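Local coordinates for CBS domain protein (PDB 3LHH) that binds adenosine monophosphate with its pair of CBS domains, which form one part of a larger membrane protein that may also bind flavin adenine dinucleotide, at residues Leu47-Ser52 / Leu155-Asp160; Leu57-Pro62 / Leu107-Leu112; Arg68-Ser73 / Gln96-Ser101; Asn117-Ser122 / Met126-His131; Met139-Val142 / Asp148-Gly151. One frame throughout, in Å; residues are numbered along the deposited sequence.

Contact 1: residues Leu47-Ser52 / Leu155-Asp160; sequences LMVPRS and LQDMMD. With AMP (adenosine monophosphate), chain B.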
# COMPACT_ATOMS: atom_id res chain seq x y z
N LEU A 47 1.31 7.05 -13.04
CA LEU A 47 2.21 6.09 -12.39
C LEU A 47 1.46 5.38 -11.26
O LEU A 47 1.94 4.42 -10.66
CB LEU A 47 3.44 6.79 -11.83
CG LEU A 47 4.06 7.86 -12.73
CD1 LEU A 47 3.18 9.10 -12.80
CD2 LEU A 47 5.44 8.24 -12.25
N MSE A 48 0.27 5.88 -11.00
CA MSE A 48 -0.54 5.43 -9.89
C MSE A 48 -1.16 4.06 -10.11
O MSE A 48 -1.57 3.73 -11.22
CB MSE A 48 -1.67 6.44 -9.71
CG MSE A 48 -2.45 6.30 -8.45
SE MSE A 48 -3.35 7.99 -8.17
CE MSE A 48 -4.57 7.97 -9.69
N VAL A 49 -1.22 3.26 -9.05
CA VAL A 49 -2.14 2.13 -9.02
C VAL A 49 -3.51 2.67 -8.58
O VAL A 49 -3.66 3.07 -7.43
CB VAL A 49 -1.69 1.04 -8.04
CG1 VAL A 49 -2.77 -0.04 -7.90
CG2 VAL A 49 -0.34 0.42 -8.46
N PRO A 50 -4.50 2.68 -9.48
CA PRO A 50 -5.84 3.24 -9.19
C PRO A 50 -6.49 2.52 -8.01
O PRO A 50 -6.26 1.32 -7.84
CB PRO A 50 -6.64 2.92 -10.46
CG PRO A 50 -5.63 2.49 -11.50
CD PRO A 50 -4.50 1.90 -10.73
N ARG A 51 -7.31 3.22 -7.24
CA ARG A 51 -7.97 2.59 -6.09
C ARG A 51 -8.73 1.30 -6.44
O ARG A 51 -8.88 0.43 -5.60
CB ARG A 51 -8.90 3.57 -5.38
CG ARG A 51 -10.02 4.11 -6.24
CD ARG A 51 -10.90 5.08 -5.46
NE ARG A 51 -11.87 4.40 -4.59
CZ ARG A 51 -12.11 4.77 -3.34
NH1 ARG A 51 -11.45 5.79 -2.80
NH2 ARG A 51 -13.01 4.12 -2.62
N SER A 52 -9.22 1.18 -7.67
CA SER A 52 -9.95 -0.04 -8.04
C SER A 52 -9.03 -1.25 -8.23
O SER A 52 -9.47 -2.40 -8.13
CB SER A 52 -10.81 0.18 -9.28
OG SER A 52 -10.02 0.40 -10.43
N LEU A 155 7.55 2.68 -4.77
CA LEU A 155 8.91 3.06 -5.12
C LEU A 155 9.30 2.33 -6.40
O LEU A 155 9.86 2.92 -7.34
CB LEU A 155 9.86 2.69 -3.99
CG LEU A 155 11.34 2.90 -4.30
CD1 LEU A 155 11.62 4.37 -4.41
CD2 LEU A 155 12.19 2.25 -3.21
N GLN A 156 8.99 1.03 -6.44
CA GLN A 156 9.29 0.20 -7.61
C GLN A 156 8.79 0.85 -8.89
O GLN A 156 9.51 0.96 -9.87
CB GLN A 156 8.63 -1.18 -7.44
CG GLN A 156 9.60 -2.34 -7.37
CD GLN A 156 9.56 -3.24 -8.60
OE1 GLN A 156 8.61 -4.01 -8.80
NE2 GLN A 156 10.60 -3.16 -9.43
N ASP A 157 7.53 1.27 -8.87
CA ASP A 157 6.94 1.90 -10.04
C ASP A 157 7.61 3.22 -10.35
O ASP A 157 7.75 3.61 -11.50
CB ASP A 157 5.44 2.09 -9.85
CG ASP A 157 4.67 0.79 -10.00
OD1 ASP A 157 5.29 -0.20 -10.46
OD2 ASP A 157 3.47 0.74 -9.65
N MSE A 158 8.00 3.93 -9.29
CA MSE A 158 8.71 5.18 -9.45
C MSE A 158 10.08 5.00 -10.10
O MSE A 158 10.48 5.82 -10.93
CB MSE A 158 8.86 5.88 -8.10
CG MSE A 158 7.61 6.61 -7.70
SE MSE A 158 7.55 8.41 -8.46
CE MSE A 158 8.07 8.06 -10.30
N MSE A 159 10.79 3.95 -9.72
CA MSE A 159 12.10 3.67 -10.30
C MSE A 159 11.99 3.15 -11.73
O MSE A 159 12.80 3.50 -12.58
CB MSE A 159 12.86 2.66 -9.45
CG MSE A 159 13.41 3.28 -8.19
SE MSE A 159 14.39 1.99 -7.13
CE MSE A 159 13.21 0.42 -7.23
N ASP A 160 10.99 2.31 -11.99
CA ASP A 160 10.79 1.81 -13.34
C ASP A 160 10.53 2.98 -14.28
O ASP A 160 10.98 2.98 -15.42
CB ASP A 160 9.63 0.83 -13.41
CG ASP A 160 9.94 -0.48 -12.71
OD1 ASP A 160 11.10 -0.67 -12.27
OD2 ASP A 160 9.02 -1.30 -12.59
P AMP B . 5.17 -6.54 -5.93
O1P AMP B . 4.03 -7.32 -6.56
O2P AMP B . 5.05 -6.42 -4.44
O3P AMP B . 6.55 -6.88 -6.43
O5' AMP B . 4.92 -5.09 -6.58
C5' AMP B . 5.06 -4.91 -8.00
C4' AMP B . 4.05 -3.89 -8.51
O4' AMP B . 2.70 -4.33 -8.30
C3' AMP B . 4.13 -2.56 -7.77
O3' AMP B . 5.16 -1.69 -8.28
C2' AMP B . 2.74 -2.00 -7.99
O2' AMP B . 2.68 -1.58 -9.35
C1' AMP B . 1.86 -3.23 -7.89
N9 AMP B . 1.40 -3.52 -6.50
C8 AMP B . 2.19 -3.84 -5.45
N7 AMP B . 1.47 -4.08 -4.33
C5 AMP B . 0.18 -3.90 -4.66
C6 AMP B . -1.11 -4.02 -3.94
N6 AMP B . -1.17 -4.35 -2.63
N1 AMP B . -2.23 -3.78 -4.66
C2 AMP B . -2.19 -3.46 -5.97
N3 AMP B . -1.05 -3.34 -6.68
C4 AMP B . 0.14 -3.54 -6.08
O HOH W 1 2.70 2.83 -8.48

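Contact 2: residues Leu57-Pro62 / Leu107-Leu112; sequences LDLNLP and LELVDL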
# COMPACT_ATOMS: atom_id res chain seq x y z
N LEU A 57 -6.13 -5.67 2.66
CA LEU A 57 -6.64 -6.49 3.75
C LEU A 57 -7.62 -5.70 4.64
O LEU A 57 -7.50 -4.49 4.79
CB LEU A 57 -5.48 -7.03 4.58
CG LEU A 57 -4.38 -7.75 3.80
CD1 LEU A 57 -3.40 -8.40 4.76
CD2 LEU A 57 -4.95 -8.78 2.86
N ASP A 58 -8.61 -6.39 5.20
CA ASP A 58 -9.66 -5.74 5.99
C ASP A 58 -9.61 -6.26 7.42
O ASP A 58 -9.81 -7.45 7.69
CB ASP A 58 -11.04 -5.97 5.36
CG ASP A 58 -12.17 -5.12 6.00
OD1 ASP A 58 -12.09 -4.75 7.19
OD2 ASP A 58 -13.16 -4.85 5.28
N LEU A 59 -9.29 -5.37 8.33
CA LEU A 59 -9.21 -5.71 9.74
C LEU A 59 -10.55 -6.13 10.30
O LEU A 59 -10.59 -6.74 11.36
CB LEU A 59 -8.71 -4.50 10.54
CG LEU A 59 -7.23 -4.20 10.40
CD1 LEU A 59 -6.88 -2.99 11.25
CD2 LEU A 59 -6.43 -5.42 10.81
N ASN A 60 -11.64 -5.78 9.62
CA ASN A 60 -12.98 -6.21 10.07
C ASN A 60 -13.38 -7.59 9.55
O ASN A 60 -14.47 -8.09 9.88
CB ASN A 60 -14.06 -5.17 9.72
CG ASN A 60 -13.95 -3.89 10.59
OD1 ASN A 60 -14.34 -2.80 10.15
ND2 ASN A 60 -13.43 -4.03 11.80
N LEU A 61 -12.51 -8.19 8.73
CA LEU A 61 -12.71 -9.55 8.23
C LEU A 61 -11.92 -10.54 9.06
O LEU A 61 -10.98 -10.15 9.74
CB LEU A 61 -12.27 -9.67 6.77
CG LEU A 61 -13.07 -8.90 5.74
CD1 LEU A 61 -12.56 -9.25 4.34
CD2 LEU A 61 -14.58 -9.22 5.88
N PRO A 62 -12.32 -11.83 9.01
CA PRO A 62 -11.62 -12.89 9.75
C PRO A 62 -10.16 -13.02 9.27
O PRO A 62 -9.87 -12.79 8.09
CB PRO A 62 -12.40 -14.17 9.36
CG PRO A 62 -13.61 -13.72 8.68
CD PRO A 62 -13.36 -12.37 8.12
N LEU A 107 -1.70 -14.80 16.66
CA LEU A 107 -1.53 -13.74 15.69
C LEU A 107 -2.78 -12.88 15.57
O LEU A 107 -3.87 -13.38 15.29
CB LEU A 107 -1.20 -14.35 14.32
CG LEU A 107 -0.93 -13.41 13.15
CD1 LEU A 107 0.19 -12.47 13.52
CD2 LEU A 107 -0.59 -14.21 11.90
N GLU A 108 -2.62 -11.58 15.79
CA GLU A 108 -3.70 -10.64 15.53
C GLU A 108 -3.22 -9.68 14.44
O GLU A 108 -2.19 -9.03 14.58
CB GLU A 108 -4.10 -9.87 16.80
CG GLU A 108 -4.29 -10.73 18.07
CD GLU A 108 -5.60 -11.52 18.09
OE1 GLU A 108 -6.64 -10.99 17.65
OE2 GLU A 108 -5.59 -12.67 18.58
N LEU A 109 -3.99 -9.59 13.37
CA LEU A 109 -3.60 -8.81 12.20
C LEU A 109 -3.19 -7.38 12.53
O LEU A 109 -2.22 -6.85 11.96
CB LEU A 109 -4.75 -8.78 11.19
CG LEU A 109 -4.34 -8.30 9.81
CD1 LEU A 109 -3.07 -8.98 9.40
CD2 LEU A 109 -5.44 -8.55 8.79
N VAL A 110 -3.91 -6.76 13.44
CA VAL A 110 -3.70 -5.35 13.74
C VAL A 110 -2.29 -5.11 14.30
O VAL A 110 -1.78 -4.00 14.28
CB VAL A 110 -4.77 -4.80 14.71
CG1 VAL A 110 -4.70 -5.52 16.06
CG2 VAL A 110 -4.62 -3.30 14.90
N ASP A 111 -1.67 -6.19 14.78
CA ASP A 111 -0.36 -6.11 15.41
C ASP A 111 0.78 -5.99 14.39
O ASP A 111 1.89 -5.58 14.72
CB ASP A 111 -0.14 -7.33 16.31
CG ASP A 111 -1.01 -7.30 17.56
OD1 ASP A 111 -1.61 -6.24 17.86
OD2 ASP A 111 -1.09 -8.35 18.24
N LEU A 112 0.51 -6.36 13.14
CA LEU A 112 1.54 -6.31 12.12
C LEU A 112 1.42 -5.06 11.25
O LEU A 112 2.24 -4.84 10.36
CB LEU A 112 1.51 -7.57 11.24
CG LEU A 112 1.90 -8.89 11.92
CD1 LEU A 112 0.83 -9.30 12.92
CD2 LEU A 112 2.13 -10.00 10.90

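Contact 3: residues Arg68-Ser73 / Gln96-Ser101; sequences RTVMQS and QLLSES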
# COMPACT_ATOMS: atom_id res chain seq x y z
N ARG A 68 -6.23 -15.72 2.86
CA ARG A 68 -6.54 -16.18 1.51
C ARG A 68 -6.31 -15.09 0.47
O ARG A 68 -5.83 -15.35 -0.63
CB ARG A 68 -7.98 -16.71 1.42
CG ARG A 68 -8.19 -18.06 2.11
CD ARG A 68 -9.65 -18.54 2.00
NE ARG A 68 -10.16 -18.88 3.32
CZ ARG A 68 -11.13 -18.23 3.96
NH1 ARG A 68 -11.49 -18.63 5.18
NH2 ARG A 68 -11.75 -17.20 3.39
N THR A 69 -6.67 -13.86 0.82
CA THR A 69 -6.38 -12.72 -0.04
C THR A 69 -4.88 -12.66 -0.31
O THR A 69 -4.42 -12.44 -1.44
CB THR A 69 -6.81 -11.38 0.61
OG1 THR A 69 -8.22 -11.39 0.87
CG2 THR A 69 -6.48 -10.21 -0.32
N VAL A 70 -4.08 -12.86 0.72
CA VAL A 70 -2.64 -12.76 0.54
C VAL A 70 -2.10 -13.92 -0.32
O VAL A 70 -1.27 -13.72 -1.22
CB VAL A 70 -1.91 -12.70 1.90
CG1 VAL A 70 -0.43 -12.91 1.71
CG2 VAL A 70 -2.20 -11.33 2.58
N MSE A 71 -2.59 -15.12 -0.05
CA MSE A 71 -2.17 -16.32 -0.77
C MSE A 71 -2.52 -16.29 -2.24
O MSE A 71 -1.93 -17.00 -3.05
CB MSE A 71 -2.81 -17.56 -0.15
CG MSE A 71 -2.11 -18.05 1.09
SE MSE A 71 -0.18 -18.09 0.81
CE MSE A 71 -0.09 -19.29 -0.72
N GLN A 72 -3.50 -15.48 -2.59
CA GLN A 72 -3.97 -15.43 -3.98
C GLN A 72 -3.40 -14.24 -4.75
O GLN A 72 -3.90 -13.87 -5.82
CB GLN A 72 -5.50 -15.46 -4.04
CG GLN A 72 -6.06 -16.79 -3.52
CD GLN A 72 -7.58 -16.87 -3.56
OE1 GLN A 72 -8.23 -16.90 -2.52
NE2 GLN A 72 -8.15 -16.93 -4.77
N SER A 73 -2.35 -13.66 -4.20
CA SER A 73 -1.70 -12.50 -4.79
C SER A 73 -0.17 -12.65 -4.72
O SER A 73 0.34 -13.27 -3.79
CB SER A 73 -2.14 -11.24 -4.05
OG SER A 73 -1.38 -10.13 -4.46
N GLN A 96 5.83 -11.28 6.55
CA GLN A 96 5.71 -11.30 7.99
C GLN A 96 4.44 -12.03 8.40
O GLN A 96 4.46 -12.86 9.31
CB GLN A 96 5.71 -9.88 8.56
CG GLN A 96 5.69 -9.86 10.07
CD GLN A 96 5.63 -8.46 10.66
OE1 GLN A 96 5.45 -7.47 9.94
NE2 GLN A 96 5.77 -8.37 11.98
N LEU A 97 3.35 -11.73 7.71
CA LEU A 97 2.05 -12.30 8.06
C LEU A 97 2.16 -13.81 7.91
O LEU A 97 1.79 -14.57 8.81
CB LEU A 97 1.01 -11.77 7.08
CG LEU A 97 -0.41 -11.54 7.58
CD1 LEU A 97 -1.34 -11.71 6.43
CD2 LEU A 97 -0.77 -12.48 8.71
N LEU A 98 2.67 -14.23 6.77
CA LEU A 98 2.78 -15.64 6.47
C LEU A 98 3.82 -16.29 7.37
O LEU A 98 3.60 -17.39 7.87
CB LEU A 98 3.21 -15.83 5.03
CG LEU A 98 2.22 -15.22 4.06
CD1 LEU A 98 2.83 -15.27 2.68
CD2 LEU A 98 0.89 -15.98 4.12
N SER A 99 4.95 -15.61 7.55
CA SER A 99 5.98 -16.12 8.45
C SER A 99 5.35 -16.45 9.78
O SER A 99 5.45 -17.58 10.25
CB SER A 99 7.10 -15.10 8.67
OG SER A 99 7.93 -14.99 7.53
N GLU A 100 4.70 -15.45 10.37
CA GLU A 100 4.12 -15.59 11.70
C GLU A 100 2.86 -16.43 11.73
O GLU A 100 2.31 -16.70 12.80
CB GLU A 100 3.78 -14.22 12.27
CG GLU A 100 4.98 -13.38 12.63
CD GLU A 100 4.59 -12.19 13.47
OE1 GLU A 100 5.46 -11.35 13.77
OE2 GLU A 100 3.39 -12.10 13.83
N SER A 101 2.36 -16.82 10.57
CA SER A 101 1.21 -17.69 10.51
C SER A 101 1.70 -19.13 10.49
O SER A 101 1.29 -19.96 11.30
CB SER A 101 0.38 -17.41 9.27
OG SER A 101 -0.91 -17.95 9.43

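Contact 4: residues Asn117-Ser122 / Met126-His131; sequences NFVPNS and MELLEH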
# COMPACT_ATOMS: atom_id res chain seq x y z
N ASN A 117 1.98 6.53 4.67
CA ASN A 117 1.94 7.96 4.39
C ASN A 117 1.00 8.33 3.27
O ASN A 117 0.87 7.60 2.29
CB ASN A 117 3.35 8.50 4.13
CG ASN A 117 4.17 8.59 5.39
OD1 ASN A 117 3.62 8.68 6.49
ND2 ASN A 117 5.48 8.56 5.24
N PHE A 118 0.33 9.45 3.44
CA PHE A 118 -0.55 9.99 2.42
C PHE A 118 0.11 11.21 1.77
O PHE A 118 0.82 11.95 2.44
CB PHE A 118 -1.87 10.41 3.04
CG PHE A 118 -2.68 9.26 3.56
CD1 PHE A 118 -2.44 8.75 4.83
CD2 PHE A 118 -3.68 8.70 2.79
CE1 PHE A 118 -3.19 7.69 5.31
CE2 PHE A 118 -4.45 7.64 3.26
CZ PHE A 118 -4.19 7.13 4.53
N VAL A 119 -0.14 11.40 0.48
CA VAL A 119 0.30 12.59 -0.20
C VAL A 119 -0.80 13.12 -1.12
O VAL A 119 -1.62 12.35 -1.60
CB VAL A 119 1.55 12.31 -1.02
CG1 VAL A 119 2.68 11.87 -0.10
CG2 VAL A 119 1.25 11.26 -2.09
N PRO A 120 -0.81 14.44 -1.36
CA PRO A 120 -1.82 15.03 -2.24
C PRO A 120 -1.56 14.62 -3.68
O PRO A 120 -0.40 14.45 -4.07
CB PRO A 120 -1.58 16.54 -2.11
CG PRO A 120 -0.51 16.72 -1.07
CD PRO A 120 0.21 15.43 -0.94
N ASN A 121 -2.61 14.51 -4.48
CA ASN A 121 -2.45 14.24 -5.90
C ASN A 121 -1.90 15.45 -6.66
O ASN A 121 -1.73 15.40 -7.88
CB ASN A 121 -3.78 13.77 -6.52
CG ASN A 121 -4.80 14.90 -6.68
OD1 ASN A 121 -4.64 16.00 -6.14
ND2 ASN A 121 -5.86 14.62 -7.43
N SER A 122 -1.60 16.52 -5.93
CA SER A 122 -1.06 17.74 -6.53
C SER A 122 0.48 17.78 -6.49
O SER A 122 1.11 18.76 -6.89
CB SER A 122 -1.64 18.97 -5.82
OG SER A 122 -1.00 19.18 -4.57
N MSE A 126 8.98 15.21 -9.15
CA MSE A 126 10.18 15.40 -8.34
C MSE A 126 9.80 15.34 -6.87
O MSE A 126 10.41 14.62 -6.09
CB MSE A 126 10.87 16.74 -8.65
CG MSE A 126 12.20 16.64 -9.38
SE MSE A 126 13.63 15.64 -8.47
CE MSE A 126 14.23 16.99 -7.19
N GLU A 127 8.79 16.13 -6.51
CA GLU A 127 8.31 16.19 -5.14
C GLU A 127 7.94 14.80 -4.61
O GLU A 127 8.23 14.46 -3.47
CB GLU A 127 7.11 17.14 -5.05
CG GLU A 127 7.44 18.56 -5.48
CD GLU A 127 6.22 19.44 -5.61
OE1 GLU A 127 6.24 20.57 -5.09
OE2 GLU A 127 5.23 18.99 -6.23
N LEU A 128 7.32 14.00 -5.45
CA LEU A 128 6.96 12.63 -5.06
C LEU A 128 8.23 11.79 -4.85
O LEU A 128 8.39 11.11 -3.83
CB LEU A 128 6.08 11.99 -6.12
CG LEU A 128 5.53 10.61 -5.77
CD1 LEU A 128 4.68 10.68 -4.51
CD2 LEU A 128 4.73 10.08 -6.93
N LEU A 129 9.13 11.85 -5.83
CA LEU A 129 10.43 11.19 -5.74
C LEU A 129 11.16 11.52 -4.43
O LEU A 129 11.65 10.63 -3.73
CB LEU A 129 11.30 11.64 -6.90
CG LEU A 129 11.70 10.60 -7.92
CD1 LEU A 129 10.47 10.08 -8.62
CD2 LEU A 129 12.64 11.22 -8.91
N GLU A 130 11.26 12.81 -4.12
CA GLU A 130 11.92 13.23 -2.89
C GLU A 130 11.21 12.73 -1.64
O GLU A 130 11.87 12.40 -0.66
CB GLU A 130 12.07 14.75 -2.83
CG GLU A 130 13.47 15.20 -3.20
CD GLU A 130 14.55 14.29 -2.60
OE1 GLU A 130 14.58 14.11 -1.35
OE2 GLU A 130 15.38 13.77 -3.38
N HIS A 131 9.87 12.69 -1.68
CA HIS A 131 9.11 12.13 -0.56
C HIS A 131 9.51 10.67 -0.34
O HIS A 131 9.72 10.25 0.80
CB HIS A 131 7.59 12.27 -0.77
CG HIS A 131 6.78 11.68 0.34
ND1 HIS A 131 6.43 10.34 0.38
CD2 HIS A 131 6.28 12.23 1.47
CE1 HIS A 131 5.74 10.10 1.48
NE2 HIS A 131 5.64 11.22 2.16

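Contact 5: residues Met139-Val142 / Asp148-Gly151; sequences MVFV and DLKG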
# COMPACT_ATOMS: atom_id res chain seq x y z
N MSE A 139 5.71 2.24 -0.36
CA MSE A 139 4.36 2.50 -0.83
C MSE A 139 3.79 3.79 -0.21
O MSE A 139 3.94 4.00 0.99
CB MSE A 139 3.51 1.29 -0.43
CG MSE A 139 2.04 1.34 -0.74
SE MSE A 139 1.25 -0.43 -0.35
CE MSE A 139 2.07 -1.48 -1.78
N VAL A 140 3.19 4.65 -1.02
CA VAL A 140 2.50 5.84 -0.50
C VAL A 140 1.09 5.91 -1.07
O VAL A 140 0.84 5.48 -2.20
CB VAL A 140 3.23 7.17 -0.83
CG1 VAL A 140 4.65 7.18 -0.26
CG2 VAL A 140 3.25 7.39 -2.33
N PHE A 141 0.17 6.45 -0.27
CA PHE A 141 -1.21 6.63 -0.70
C PHE A 141 -1.45 8.04 -1.21
O PHE A 141 -0.97 9.02 -0.63
CB PHE A 141 -2.17 6.30 0.44
CG PHE A 141 -2.07 4.88 0.92
CD1 PHE A 141 -2.28 3.81 0.05
CD2 PHE A 141 -1.79 4.60 2.25
CE1 PHE A 141 -2.18 2.50 0.50
CE2 PHE A 141 -1.70 3.29 2.70
CZ PHE A 141 -1.89 2.24 1.83
N VAL A 142 -2.21 8.15 -2.28
CA VAL A 142 -2.50 9.43 -2.90
C VAL A 142 -3.97 9.80 -2.74
O VAL A 142 -4.85 8.99 -3.03
CB VAL A 142 -2.14 9.38 -4.39
CG1 VAL A 142 -2.39 10.73 -5.04
CG2 VAL A 142 -0.68 8.95 -4.56
N ASP A 148 -10.09 12.25 -0.43
CA ASP A 148 -10.46 10.88 -0.78
C ASP A 148 -9.30 10.14 -1.45
O ASP A 148 -8.55 10.72 -2.24
CB ASP A 148 -11.69 10.85 -1.69
CG ASP A 148 -12.96 11.39 -1.02
OD1 ASP A 148 -13.67 12.13 -1.72
OD2 ASP A 148 -13.26 11.06 0.16
N LEU A 149 -9.15 8.86 -1.14
CA LEU A 149 -8.10 8.05 -1.74
C LEU A 149 -8.29 7.87 -3.24
O LEU A 149 -9.36 7.47 -3.68
CB LEU A 149 -8.06 6.69 -1.06
CG LEU A 149 -6.95 5.79 -1.58
CD1 LEU A 149 -5.69 6.09 -0.79
CD2 LEU A 149 -7.36 4.37 -1.41
N LYS A 150 -7.25 8.16 -4.02
CA LYS A 150 -7.29 8.03 -5.48
C LYS A 150 -6.51 6.81 -5.96
O LYS A 150 -6.70 6.34 -7.07
CB LYS A 150 -6.68 9.28 -6.14
CG LYS A 150 -7.65 10.43 -6.34
CD LYS A 150 -8.76 10.04 -7.32
CE LYS A 150 -10.15 10.42 -6.78
NZ LYS A 150 -11.16 9.29 -6.88
N GLY A 151 -5.59 6.34 -5.14
CA GLY A 151 -4.73 5.25 -5.54
C GLY A 151 -3.47 5.18 -4.70
O GLY A 151 -3.38 5.80 -3.65

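Contact 1: residues Leu47-Ser52 / Leu155-Asp160
Asp157 springs from the helix toward Leu47-Val49, and with CG anti to its carbonyl carbon (chi1 -75°) the carboxylate reaches the ribose of AMP. Met158, a selenomethionine, starts out the same way (chi1 -80°) but bends at its next two torsions, which carries the CE methyl round to Leu47. There Leu47 CD2 and Met158 CE are modelled 3.3 Å apart, tighter than ordinary van der Waals contact, so the exact placing of these methyls is doubtful. Each ribose hydroxyl of AMP has its own carboxylate oxygen: O3' donates to Asp157 OD1 at 2.6 Å, and O2' to Asp157 OD2 at 2.5 Å, a very short separation whose exact length is doubtful. Asp157 OD2 also accepts from a water, and the same water donates to Leu47 O at 2.8 Å, bridging the loop to the helix where the two make no direct bond. Val49 lends two methyls to the pocket, with CG2 3.7 Å from AMP O2' and CG1 3.9 Å from N3 of the adenine. Thr154 OG1 is hydrogen-bonded both to Asp157 N and to AMP. Strand 49-50 pairs antiparallel with strand 149-154, which runs straight into helix 155-163, and Met158 packs from that helix onto helix 125-135.

Contact 2: residues Leu57-Pro62 / Leu107-Leu112
Leu59 CD2 is the centre of this contact, pressed into the side of Leu109: it lies 3.7 Å from Leu109 CG and 3.8 Å from Leu109 CB. The two leucines approach at a slant. Leu109 has its CG anti to the backbone N (chi1 -166°), which sends the isobutyl group inward to the strand. The same Leu59 methyl also reaches Val110, 3.9 Å from its N and 4.3 Å from its CB, on the surface side of the contact. On the inner side, Leu57 adds a looser touch, its CB 4.5 Å from Leu109 CD2. The side-chain contacts are all apolar, and polar turns hold the two chains in shape around them. Leu59 sits in a type I turn from Asp58 to Leu61, closed by Leu61 N to Asp58 O at 3.0 Å. Asp58 OD1 takes the Asn60 backbone N at 2.7 Å, forming an Asx turn, and accepts from Asn83 N too, which ties this turn to the loop after strand 77-81. Across the contact, Asp111 N bonds back to Glu108 O and Leu112 N to Leu109 O. The contact thus joins the end of strand 57-58, in the first CBS domain, to the connection from helix 94-102 to strand 117-120, which leads into the second. Around it, strand 57-58 runs parallel to strand 77-81, Leu109 touches helix 63-71 and strand 88-93, and Leu112 leans on helix 94-102.

Contact 3: residues Arg68-Ser73 / Gln96-Ser101
Val70 and Leu98 mark the closest backbone approach of residues 68-73 and 96-101, their CA atoms 8.5 Å apart, a spacing bridged by side chains. Val70 divides its two methyls between neighbouring residues of the second helix. CG2 meets Leu97 CD1 at 4.0 Å, on the buried side. CG1, placed anti to the backbone N (chi1 167°), lies 4.1 Å from both Leu98 CD1 and Leu98 CD2, fitting against the fork of that leucine as the two side chains run past each other in opposite directions. Toward the surface, the selenomethionine Met71 folds back at chi2 and chi3 and brings SE within 4.1 Å of Leu98 CD2, but it was modelled in two conformers, so this outer touch is less certain. These are ordinary van der Waals distances, without strain. Inward, Val70 also packs on Leu57 and Phe78, and Leu97 on Leu67 and Leu107, which makes the pair part of a continuous apolar core; the Val70 side chain is about 9 Å from the bound AMP. The contact joins helices 63-71 and 94-102 of the first CBS domain. Two helices meeting beside a small sheet, here strands 57-58, 77-81 and 88-93, is the alpha/beta layout of such a domain.

Contact 4: residues Asn117-Ser122 / Met126-His131
Val119 and His131 make the tight part of this contact. Val119 CG1 sits squarely over the imidazole, 3.8 Å from the ring centroid and only 9° off its normal, a CH-pi contact on one face. With CG of His131 anti to its backbone N (chi1 178°), the ring swings from the helix toward the strand to receive that methyl. Asn117 comes from another direction: its CB lies in the ring plane at the edge, 3.9 Å from His131 CE1, and its amide is steeply inclined to the ring. Deeper in, the other methyl of Val119 takes over, CG2 touching Leu128 CD1 at 4.2 Å, and Leu128 hands the packing on to Met158 of helix 155-163. The far end is loose by comparison. Ser122 turns its CB away from the helix, and Ser122 O comes no nearer than 4.2 Å to Glu127 OE2, with no bond between them. Glu127, on the surface and modelled in two conformers, instead uses OE2 to accept from Ser124 N just before the helix. Strand 117-120 and helical residues 126-131 run nearly antiparallel, at 167° with their axes 10.6 Å apart. That is how the first two elements of a beta-alpha-beta unit lie, and strand 139-143 completes it alongside strand 117-120 in the second CBS domain.

Contact 5: residues Met139-Val142 / Asp148-Gly151
Val142 carries all the backbone hydrogen bonding between residues 139-142 and 148-151. Its N donates to Gly151 O at 3.0 Å, nearly straight although the donor stands 33° from the carbonyl plane. Its O receives Lys150 N at 2.7 Å, this time in the carbonyl plane and with an N-H...O angle of 173°, and takes a weak second bond from Gly151 N at 3.5 Å. Lys150 and Gly151 therefore both face Val142, the definition of a classic beta bulge. Val142 and Gly151 form the antiparallel hydrogen-bonded pair, CA to CA 5.4 Å. The apolar contact falls on Phe141. Leu149 swings its CD1 over to Phe141 CB at 3.7 Å, its CG being anti to the backbone N. Both side chains go on to touch Met88 of strand 88-93, so they belong to the interface between the two sheets. A polar atom, Gly151 O, lies near the plane of the Phe141 ring, at its edge. The Lys150 side chain contributes only its CB here, 3.6 Å from Val142 O. The steric part concerns Gly151, whose backbone angles would jam a beta carbon against the preceding carbonyl. Around the pair, Leu149 O also accepts from Arg51 NH1. Chemically, then, main-chain bonds fix the hairpin of strands 139-143 and 149-154, the bulge gives one carbonyl two donors, and Leu149 and Phe141 pack together on one side.

From the N terminus, contact 1 opens first, at strand 49-50, and closes last, at helix 155-163, so it encloses the other four and joins the two CBS ranges around AMP. Within it, contact 2 opens at residues 57-62 and closes at 107-112, tying the first domain to the connection that leads to the second. Contact 3 (68-73 to 96-101) lies inside that span and belongs to the first domain. Contacts 4 and 5 then follow in series as short closures in the second domain, and no two contacts cross. Contact 4 sets helix 125-135 on the sheet, contact 5 pairs two of its strands, and backbone bonds between strands 117-120 and 139-143 tie these two together.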